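Long-range contacts in DUF3829 domain-containing protein (PDB 3RH3), which is of unknown function but folds as an all-helical, DUF3829-like protein that is probably a lipoprotein in its natural full-length form: residues D37-M45 and F99-L107; M196-E207 and L226-Q237. All coordinates share one frame; numbering follows the deposited sequence.

Contact 1 (D37-M45 and F99-L107); sequences DINAVLGYM and FYDNFNKFL
Phe103 swings its ring away from its own N (chi1 177°), and Val41 turns CG1 in the same way on the facing helix, which brings the methyl over the ring. Val41 CG1 lies over one face of the Phe103 ring, 3.6 Å from Phe103 CG. Leu107 CD1, from the same helix as Phe103, lies over the opposite face. At the ring edge Tyr44 CD1 is 3.7 Å from Phe103 CE1, and the two ring planes stand nearly perpendicular. Val41 CG1 also reaches Phe99 CE2, at 3.5 Å. Ile38 CG2 touches the end of the Phe99 ring, and Leu42 CD2 comes to the edge of that ring. Ile38 CD1 is 3.4 Å from Tyr100 OH.

Met45 is a selenomethionine whose chain bends at chi3 (78°). Met45 CG sits over the centre of the Phe106 ring, 3.7 Å from Phe106 CD2. The bend turns Met45 CE back to 3.7 Å from Phe106 CD1. Met45 SE lies above the same face, farther out, in a Met-aromatic contact. Leu132 of helix 115-154 also touches Ile38. This is apolar, aromatic-rich packing of two near-parallel helices, crossing at 27°, in an all-alpha fold.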
loop_
_atom_site.group_PDB
_atom_site.type_symbol
_atom_site.label_atom_id
_atom_site.label_comp_id
_atom_site.label_asym_id
_atom_site.label_seq_id
_atom_site.Cartn_x
_atom_site.Cartn_y
_atom_site.Cartn_z
ATOM N N ASP A 37 9.632 5.339 -7.133
ATOM C CA ASP A 37 10.304 6.643 -7.190
ATOM C C ASP A 37 11.332 6.771 -6.064
ATOM O O ASP A 37 12.454 7.216 -6.307
ATOM C CB ASP A 37 9.286 7.808 -7.128
ATOM C CG ASP A 37 8.312 7.848 -8.297
ATOM O OD1 ASP A 37 8.760 7.655 -9.457
ATOM O OD2 ASP A 37 7.107 8.097 -8.059
ATOM N N ILE A 38 10.950 6.372 -4.839
ATOM C CA ILE A 38 11.825 6.427 -3.669
ATOM C C ILE A 38 13.034 5.473 -3.855
ATOM O O ILE A 38 14.177 5.886 -3.640
ATOM C CB ILE A 38 11.009 6.116 -2.378
ATOM C CG1 ILE A 38 9.910 7.185 -2.103
ATOM C CG2 ILE A 38 11.906 5.899 -1.160
ATOM C CD1 ILE A 38 10.370 8.707 -2.030
ATOM N N ASN A 39 12.783 4.230 -4.293
ATOM C CA ASN A 39 13.830 3.220 -4.476
ATOM C C ASN A 39 14.771 3.579 -5.625
ATOM O O ASN A 39 15.963 3.289 -5.508
ATOM C CB ASN A 39 13.227 1.837 -4.658
ATOM C CG ASN A 39 12.490 1.330 -3.428
ATOM O OD1 ASN A 39 12.657 1.831 -2.301
ATOM N ND2 ASN A 39 11.642 0.331 -3.619
ATOM N N ALA A 40 14.271 4.271 -6.688
ATOM C CA ALA A 40 15.101 4.739 -7.814
ATOM C C ALA A 40 16.122 5.775 -7.331
ATOM O O ALA A 40 17.286 5.750 -7.736
ATOM C CB ALA A 40 14.228 5.342 -8.906
ATOM N N VAL A 41 15.678 6.665 -6.433
ATOM C CA VAL A 41 16.503 7.705 -5.836
ATOM C C VAL A 41 17.575 7.036 -4.954
ATOM O O VAL A 41 18.750 7.382 -5.076
ATOM C CB VAL A 41 15.629 8.730 -5.071
ATOM C CG1 VAL A 41 16.468 9.602 -4.145
ATOM C CG2 VAL A 41 14.834 9.592 -6.048
ATOM N N LEU A 42 17.176 6.062 -4.104
ATOM C CA LEU A 42 18.105 5.301 -3.246
ATOM C C LEU A 42 19.134 4.574 -4.105
ATOM O O LEU A 42 20.321 4.567 -3.763
ATOM C CB LEU A 42 17.366 4.288 -2.340
ATOM C CG LEU A 42 16.555 4.852 -1.171
ATOM C CD1 LEU A 42 15.710 3.758 -0.521
ATOM C CD2 LEU A 42 17.458 5.541 -0.138
ATOM N N GLY A 43 18.667 4.019 -5.229
ATOM C CA GLY A 43 19.495 3.330 -6.209
ATOM C C GLY A 43 20.546 4.254 -6.783
ATOM O O GLY A 43 21.724 3.884 -6.840
ATOM N N TYR A 44 20.133 5.499 -7.140
ATOM C CA TYR A 44 21.034 6.515 -7.676
ATOM C C TYR A 44 22.130 6.848 -6.659
ATOM O O TYR A 44 23.302 6.928 -7.028
ATOM C CB TYR A 44 20.267 7.788 -8.084
ATOM C CG TYR A 44 21.126 8.780 -8.843
ATOM C CD1 TYR A 44 21.884 9.737 -8.171
ATOM C CD2 TYR A 44 21.205 8.744 -10.233
ATOM C CE1 TYR A 44 22.699 10.632 -8.863
ATOM C CE2 TYR A 44 22.014 9.637 -10.937
ATOM C CZ TYR A 44 22.751 10.588 -10.248
ATOM O OH TYR A 44 23.554 11.466 -10.944
HETATM N N MSE A 45 21.745 7.006 -5.377
HETATM C CA MSE A 45 22.646 7.360 -4.275
HETATM C C MSE A 45 23.618 6.243 -3.875
HETATM O O MSE A 45 24.553 6.503 -3.112
HETATM C CB MSE A 45 21.850 7.800 -3.057
HETATM C CG MSE A 45 21.083 9.085 -3.299
HETATM SE SE MSE A 45 19.909 9.446 -1.832
HETATM C CE MSE A 45 21.179 10.157 -0.549
ATOM N N PHE A 99 13.751 13.583 2.724
ATOM C CA PHE A 99 14.296 12.612 1.776
ATOM C C PHE A 99 14.790 13.300 0.494
ATOM O O PHE A 99 15.956 13.122 0.119
ATOM C CB PHE A 99 13.250 11.534 1.437
ATOM C CG PHE A 99 13.754 10.419 0.549
ATOM C CD1 PHE A 99 14.367 9.296 1.097
ATOM C CD2 PHE A 99 13.594 10.480 -0.832
ATOM C CE1 PHE A 99 14.827 8.260 0.279
ATOM C CE2 PHE A 99 14.054 9.447 -1.649
ATOM C CZ PHE A 99 14.674 8.344 -1.090
ATOM N N TYR A 100 13.913 14.097 -0.160
ATOM C CA TYR A 100 14.278 14.766 -1.406
ATOM C C TYR A 100 15.249 15.919 -1.200
ATOM O O TYR A 100 16.016 16.192 -2.126
ATOM C CB TYR A 100 13.048 15.213 -2.181
ATOM C CG TYR A 100 12.402 14.039 -2.875
ATOM C CD1 TYR A 100 12.955 13.498 -4.033
ATOM C CD2 TYR A 100 11.269 13.429 -2.346
ATOM C CE1 TYR A 100 12.369 12.412 -4.671
ATOM C CE2 TYR A 100 10.674 12.345 -2.977
ATOM C CZ TYR A 100 11.229 11.840 -4.137
ATOM O OH TYR A 100 10.647 10.774 -4.762
ATOM N N ASP A 101 15.253 16.560 0.007
ATOM C CA ASP A 101 16.214 17.617 0.361
ATOM C C ASP A 101 17.603 17.002 0.479
ATOM O O ASP A 101 18.576 17.569 -0.034
ATOM C CB ASP A 101 15.832 18.319 1.677
ATOM N N ASN A 102 17.683 15.827 1.156
ATOM C CA ASN A 102 18.910 15.065 1.343
ATOM C C ASN A 102 19.458 14.607 0.002
ATOM O O ASN A 102 20.670 14.643 -0.182
ATOM C CB ASN A 102 18.677 13.873 2.255
ATOM C CG ASN A 102 18.605 14.203 3.723
ATOM O OD1 ASN A 102 19.034 15.264 4.174
ATOM N ND2 ASN A 102 18.103 13.270 4.510
ATOM N N PHE A 103 18.571 14.226 -0.944
ATOM C CA PHE A 103 18.963 13.811 -2.290
ATOM C C PHE A 103 19.580 14.986 -3.066
ATOM O O PHE A 103 20.609 14.787 -3.705
ATOM C CB PHE A 103 17.781 13.203 -3.072
ATOM C CG PHE A 103 18.105 12.827 -4.504
ATOM C CD1 PHE A 103 19.163 11.966 -4.795
ATOM C CD2 PHE A 103 17.352 13.329 -5.559
ATOM C CE1 PHE A 103 19.461 11.620 -6.117
ATOM C CE2 PHE A 103 17.652 12.981 -6.882
ATOM C CZ PHE A 103 18.703 12.128 -7.151
ATOM N N ASN A 104 18.972 16.194 -3.011
ATOM C CA ASN A 104 19.517 17.372 -3.703
ATOM C C ASN A 104 20.857 17.821 -3.064
ATOM O O ASN A 104 21.758 18.274 -3.789
ATOM C CB ASN A 104 18.498 18.516 -3.740
ATOM C CG ASN A 104 17.406 18.325 -4.776
ATOM O OD1 ASN A 104 17.636 17.859 -5.904
ATOM N ND2 ASN A 104 16.191 18.726 -4.433
ATOM N N LYS A 105 20.993 17.654 -1.721
ATOM C CA LYS A 105 22.217 17.933 -0.964
ATOM C C LYS A 105 23.303 16.929 -1.380
ATOM O O LYS A 105 24.454 17.320 -1.598
ATOM C CB LYS A 105 21.958 17.870 0.551
ATOM N N PHE A 106 22.906 15.654 -1.567
ATOM C CA PHE A 106 23.759 14.549 -2.009
ATOM C C PHE A 106 24.412 14.854 -3.381
ATOM O O PHE A 106 25.611 14.603 -3.537
ATOM C CB PHE A 106 22.951 13.232 -2.068
ATOM C CG PHE A 106 23.655 12.051 -2.699
ATOM C CD1 PHE A 106 24.421 11.183 -1.929
ATOM C CD2 PHE A 106 23.537 11.796 -4.064
ATOM C CE1 PHE A 106 25.065 10.091 -2.511
ATOM C CE2 PHE A 106 24.202 10.720 -4.649
ATOM C CZ PHE A 106 24.968 9.880 -3.870
ATOM N N LEU A 107 23.619 15.365 -4.363
ATOM C CA LEU A 107 24.064 15.689 -5.725
ATOM C C LEU A 107 25.150 16.771 -5.715
ATOM O O LEU A 107 26.089 16.711 -6.517
ATOM C CB LEU A 107 22.886 16.142 -6.611
ATOM C CG LEU A 107 21.703 15.178 -6.792
ATOM C CD1 LEU A 107 20.509 15.895 -7.391
ATOM C CD2 LEU A 107 22.079 13.976 -7.642
#

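Contact 2 (M196-E207 and L226-Q237)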
loop_
_atom_site.group_PDB
_atom_site.type_symbol
_atom_site.label_atom_id
_atom_site.label_comp_id
_atom_site.label_asym_id
_atom_site.label_seq_id
_atom_site.Cartn_x
_atom_site.Cartn_y
_atom_site.Cartn_z
HETATM N N MSE A 196 1.041 -12.397 5.113
HETATM C CA MSE A 196 0.803 -13.555 4.251
HETATM C C MSE A 196 -0.146 -14.540 4.945
HETATM O O MSE A 196 -1.045 -15.063 4.290
HETATM C CB MSE A 196 2.106 -14.220 3.858
HETATM C CG MSE A 196 2.903 -13.355 2.894
HETATM SE SE MSE A 196 2.308 -13.595 1.035
HETATM C CE MSE A 196 3.063 -15.373 0.787
ATOM N N ALA A 197 -0.009 -14.701 6.287
ATOM C CA ALA A 197 -0.891 -15.545 7.089
ATOM C C ALA A 197 -2.311 -14.951 7.080
ATOM O O ALA A 197 -3.288 -15.688 6.960
ATOM C CB ALA A 197 -0.354 -15.661 8.507
ATOM N N GLU A 198 -2.417 -13.617 7.185
ATOM C CA GLU A 198 -3.694 -12.878 7.110
ATOM C C GLU A 198 -4.344 -13.142 5.726
ATOM O O GLU A 198 -5.505 -13.558 5.650
ATOM C CB GLU A 198 -3.462 -11.368 7.369
ATOM C CG GLU A 198 -4.708 -10.500 7.271
ATOM C CD GLU A 198 -4.515 -9.007 7.483
ATOM O OE1 GLU A 198 -3.973 -8.622 8.545
ATOM O OE2 GLU A 198 -4.950 -8.221 6.609
ATOM N N LEU A 199 -3.569 -12.987 4.666
ATOM C CA LEU A 199 -4.000 -13.244 3.282
ATOM C C LEU A 199 -4.460 -14.703 3.068
ATOM O O LEU A 199 -5.465 -14.921 2.377
ATOM C CB LEU A 199 -2.880 -12.895 2.286
ATOM C CG LEU A 199 -3.242 -12.990 0.766
ATOM C CD1 LEU A 199 -4.520 -12.217 0.460
ATOM C CD2 LEU A 199 -2.107 -12.476 -0.089
ATOM N N GLU A 200 -3.729 -15.688 3.662
ATOM C CA GLU A 200 -4.056 -17.110 3.542
ATOM C C GLU A 200 -5.405 -17.387 4.223
ATOM O O GLU A 200 -6.197 -18.169 3.713
ATOM C CB GLU A 200 -2.927 -17.983 4.142
ATOM C CG GLU A 200 -3.247 -19.460 4.352
ATOM C CD GLU A 200 -2.989 -20.397 3.187
ATOM O OE1 GLU A 200 -3.085 -19.951 2.021
ATOM O OE2 GLU A 200 -2.722 -21.592 3.445
ATOM N N LYS A 201 -5.648 -16.748 5.358
ATOM C CA LYS A 201 -6.882 -16.889 6.124
ATOM C C LYS A 201 -8.054 -16.288 5.318
ATOM O O LYS A 201 -9.116 -16.900 5.241
ATOM C CB LYS A 201 -6.719 -16.184 7.491
ATOM C CG LYS A 201 -7.626 -16.681 8.592
ATOM C CD LYS A 201 -7.370 -15.928 9.902
ATOM N N GLU A 202 -7.843 -15.128 4.690
ATOM C CA GLU A 202 -8.856 -14.449 3.858
ATOM C C GLU A 202 -9.168 -15.287 2.611
ATOM O O GLU A 202 -10.323 -15.395 2.200
ATOM C CB GLU A 202 -8.375 -13.051 3.426
ATOM C CG GLU A 202 -8.271 -12.025 4.539
ATOM C CD GLU A 202 -7.457 -10.783 4.216
ATOM O OE1 GLU A 202 -7.054 -10.608 3.044
ATOM O OE2 GLU A 202 -7.239 -9.969 5.141
ATOM N N LEU A 203 -8.144 -15.905 2.043
ATOM C CA LEU A 203 -8.287 -16.712 0.836
ATOM C C LEU A 203 -9.128 -17.976 1.085
ATOM O O LEU A 203 -9.992 -18.282 0.273
ATOM C CB LEU A 203 -6.903 -17.075 0.289
ATOM C CG LEU A 203 -6.844 -17.772 -1.063
ATOM C CD1 LEU A 203 -7.414 -16.886 -2.159
ATOM C CD2 LEU A 203 -5.412 -18.162 -1.389
ATOM N N LYS A 204 -8.873 -18.694 2.189
ATOM C CA LYS A 204 -9.602 -19.915 2.555
ATOM C C LYS A 204 -11.055 -19.597 2.878
ATOM O O LYS A 204 -11.939 -20.400 2.566
ATOM C CB LYS A 204 -8.915 -20.632 3.727
ATOM C CG LYS A 204 -7.586 -21.242 3.296
ATOM C CD LYS A 204 -6.984 -22.179 4.331
ATOM C CE LYS A 204 -5.844 -22.980 3.741
ATOM N NZ LYS A 204 -6.297 -23.912 2.665
ATOM N N ALA A 205 -11.308 -18.416 3.478
ATOM C CA ALA A 205 -12.662 -17.961 3.783
ATOM C C ALA A 205 -13.385 -17.617 2.483
ATOM O O ALA A 205 -14.513 -18.069 2.286
ATOM C CB ALA A 205 -12.627 -16.766 4.713
ATOM N N ALA A 206 -12.699 -16.915 1.556
ATOM C CA ALA A 206 -13.268 -16.562 0.247
ATOM C C ALA A 206 -13.652 -17.803 -0.561
ATOM O O ALA A 206 -14.722 -17.806 -1.175
ATOM C CB ALA A 206 -12.306 -15.710 -0.546
ATOM N N GLU A 207 -12.816 -18.867 -0.523
ATOM C CA GLU A 207 -13.084 -20.136 -1.216
ATOM C C GLU A 207 -14.352 -20.837 -0.686
ATOM O O GLU A 207 -14.922 -21.666 -1.392
ATOM C CB GLU A 207 -11.899 -21.101 -1.075
ATOM C CG GLU A 207 -10.691 -20.774 -1.934
ATOM C CD GLU A 207 -9.414 -21.480 -1.519
ATOM O OE1 GLU A 207 -9.448 -22.276 -0.552
ATOM O OE2 GLU A 207 -8.366 -21.214 -2.147
ATOM N N LEU A 226 -9.111 -15.340 -7.135
ATOM C CA LEU A 226 -8.555 -16.276 -6.128
ATOM C C LEU A 226 -7.273 -16.938 -6.630
ATOM O O LEU A 226 -6.288 -17.000 -5.895
ATOM C CB LEU A 226 -9.598 -17.348 -5.715
ATOM C CG LEU A 226 -10.885 -16.820 -5.101
ATOM C CD1 LEU A 226 -11.833 -17.942 -4.735
ATOM C CD2 LEU A 226 -10.608 -15.997 -3.879
ATOM N N SER A 227 -7.273 -17.393 -7.888
ATOM C CA SER A 227 -6.126 -18.013 -8.551
ATOM C C SER A 227 -4.926 -17.026 -8.624
ATOM O O SER A 227 -3.797 -17.438 -8.377
ATOM C CB SER A 227 -6.534 -18.490 -9.946
ATOM O OG SER A 227 -5.412 -18.734 -10.779
ATOM N N THR A 228 -5.189 -15.738 -8.930
ATOM C CA THR A 228 -4.188 -14.651 -9.001
ATOM C C THR A 228 -3.615 -14.366 -7.619
ATOM O O THR A 228 -2.445 -14.009 -7.509
ATOM C CB THR A 228 -4.834 -13.376 -9.590
ATOM O OG1 THR A 228 -5.503 -13.722 -10.802
ATOM C CG2 THR A 228 -3.824 -12.260 -9.860
ATOM N N VAL A 229 -4.428 -14.492 -6.570
ATOM C CA VAL A 229 -3.942 -14.289 -5.202
ATOM C C VAL A 229 -2.922 -15.409 -4.872
ATOM O O VAL A 229 -1.817 -15.106 -4.398
ATOM C CB VAL A 229 -5.089 -14.214 -4.169
ATOM C CG1 VAL A 229 -4.555 -14.350 -2.742
ATOM C CG2 VAL A 229 -5.880 -12.918 -4.320
ATOM N N LYS A 230 -3.270 -16.685 -5.166
ATOM C CA LYS A 230 -2.358 -17.827 -4.915
ATOM C C LYS A 230 -1.065 -17.651 -5.709
ATOM O O LYS A 230 -0.010 -17.919 -5.180
ATOM C CB LYS A 230 -2.997 -19.182 -5.253
ATOM C CG LYS A 230 -4.278 -19.488 -4.499
ATOM C CD LYS A 230 -5.125 -20.566 -5.182
ATOM C CE LYS A 230 -6.584 -20.394 -4.837
ATOM N NZ LYS A 230 -7.478 -21.180 -5.725
ATOM N N SER A 231 -1.141 -17.136 -6.956
ATOM C CA SER A 231 0.048 -16.896 -7.788
ATOM C C SER A 231 0.903 -15.833 -7.171
ATOM O O SER A 231 2.118 -15.971 -7.134
ATOM C CB SER A 231 -0.349 -16.486 -9.201
ATOM O OG SER A 231 -0.742 -17.664 -9.864
ATOM N N PHE A 232 0.264 -14.772 -6.671
ATOM C CA PHE A 232 0.944 -13.665 -6.002
ATOM C C PHE A 232 1.678 -14.197 -4.795
ATOM O O PHE A 232 2.842 -13.875 -4.567
ATOM C CB PHE A 232 -0.035 -12.522 -5.603
ATOM C CG PHE A 232 0.629 -11.561 -4.657
ATOM C CD1 PHE A 232 1.556 -10.632 -5.121
ATOM C CD2 PHE A 232 0.444 -11.678 -3.277
ATOM C CE1 PHE A 232 2.237 -9.790 -4.227
ATOM C CE2 PHE A 232 1.139 -10.844 -2.385
ATOM C CZ PHE A 232 2.035 -9.913 -2.868
HETATM N N MSE A 233 0.991 -15.001 -4.025
HETATM C CA MSE A 233 1.526 -15.612 -2.810
HETATM C C MSE A 233 2.753 -16.518 -3.073
HETATM O O MSE A 233 3.701 -16.484 -2.284
HETATM C CB MSE A 233 0.421 -16.398 -2.086
HETATM C CG MSE A 233 -0.512 -15.457 -1.332
HETATM SE SE MSE A 233 -1.922 -16.392 -0.401
HETATM C CE MSE A 233 -1.125 -16.610 1.223
ATOM N N ASN A 234 2.751 -17.264 -4.196
ATOM C CA ASN A 234 3.871 -18.104 -4.588
ATOM C C ASN A 234 5.065 -17.235 -4.978
ATOM O O ASN A 234 6.199 -17.525 -4.576
ATOM C CB ASN A 234 3.473 -19.041 -5.749
ATOM C CG ASN A 234 2.494 -20.121 -5.338
ATOM O OD1 ASN A 234 2.432 -20.549 -4.186
ATOM N ND2 ASN A 234 1.715 -20.603 -6.279
ATOM N N ASP A 235 4.796 -16.160 -5.737
ATOM C CA ASP A 235 5.820 -15.222 -6.194
ATOM C C ASP A 235 6.398 -14.447 -4.995
ATOM O O ASP A 235 7.612 -14.293 -4.908
ATOM C CB ASP A 235 5.240 -14.254 -7.244
ATOM C CG ASP A 235 4.810 -14.877 -8.567
ATOM O OD1 ASP A 235 4.880 -16.137 -8.699
ATOM O OD2 ASP A 235 4.434 -14.113 -9.488
HETATM N N MSE A 236 5.547 -14.007 -4.058
HETATM C CA MSE A 236 5.993 -13.247 -2.887
HETATM C C MSE A 236 6.766 -14.171 -1.937
HETATM O O MSE A 236 7.800 -13.740 -1.442
HETATM C CB MSE A 236 4.837 -12.505 -2.183
HETATM C CG MSE A 236 5.283 -11.672 -0.974
HETATM SE SE MSE A 236 6.808 -10.447 -1.342
HETATM C CE MSE A 236 5.787 -8.984 -2.260
ATOM N N GLN A 237 6.345 -15.448 -1.738
ATOM C CA GLN A 237 7.112 -16.354 -0.857
ATOM C C GLN A 237 8.551 -16.478 -1.328
ATOM O O GLN A 237 9.466 -16.437 -0.509
ATOM C CB GLN A 237 6.503 -17.749 -0.822
ATOM C CG GLN A 237 5.557 -18.008 0.308
ATOM C CD GLN A 237 5.509 -19.484 0.622
ATOM O OE1 GLN A 237 6.095 -19.948 1.594
ATOM N NE2 GLN A 237 4.813 -20.254 -0.194
#
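Knobs-into-holes packing joins these two antiparallel helices of the DUF3829-like C-terminal domain. Their axes approach to 11.0 Å, with 157° between the chain directions. Leu203 is one knob, set among Leu226, Val229, Lys230 and Met233. Leu203 CD1 meets Leu226 CD2 at 3.7 Å and also touches Val229 CG1. Leu203 CD2 packs on the aliphatic part of Lys230, 3.6 Å from Lys230 CG. Ala206, on the same helix as Leu203, brings its CB to Leu226 CD2.

Met233, a selenomethionine, is the knob in the other direction. It fits among Met196, Leu199, Glu200 and Leu203. The Met233 and Leu199 side chains run alongside each other, pointing opposite ways, with Leu199 CD2 3.6 Å from Met233 CG. The bend at chi3 (92°) carries Met233 CE to the backbone of the facing helix, near Met196 O and Glu200 N. Leu199 CD1 and Val229 CG1 meet tip to tip. Leu199 CD2 comes to the edge of the Phe232 ring, and Tyr257 of helix 247-257 packs edge-to-face with that ring.

At one end Glu207 and Lys230 form a long salt bridge, with Glu207 OE2 and Lys230 NZ 3.7 Å apart. At the other, Met196, also a selenomethionine, folds at chi2 and chi3. Met196 CE ends 3.3 Å from Met233 O and 3.7 Å from Gln237 CG.

In the fold
Contact 1 lies in the DUF6845 part of the chain and contact 2 in the DUF3829-like C-terminal domain. The middle of the molecule lies between them. Their centres are about 34 Å apart and their nearest atoms about 11 Å apart, so they do not touch. They follow one another along the chain. Contact 1 pairs helix 35-46 with helix 79-111, and contact 2 pairs helix 189-207 with helix 216-240. The function is unknown, so neither contact can be tied to an active site. A bound 1,2-ethanediol, probably from the crystallisation liquor, lies about 3 Å from the side chain of Ile38 in contact 1.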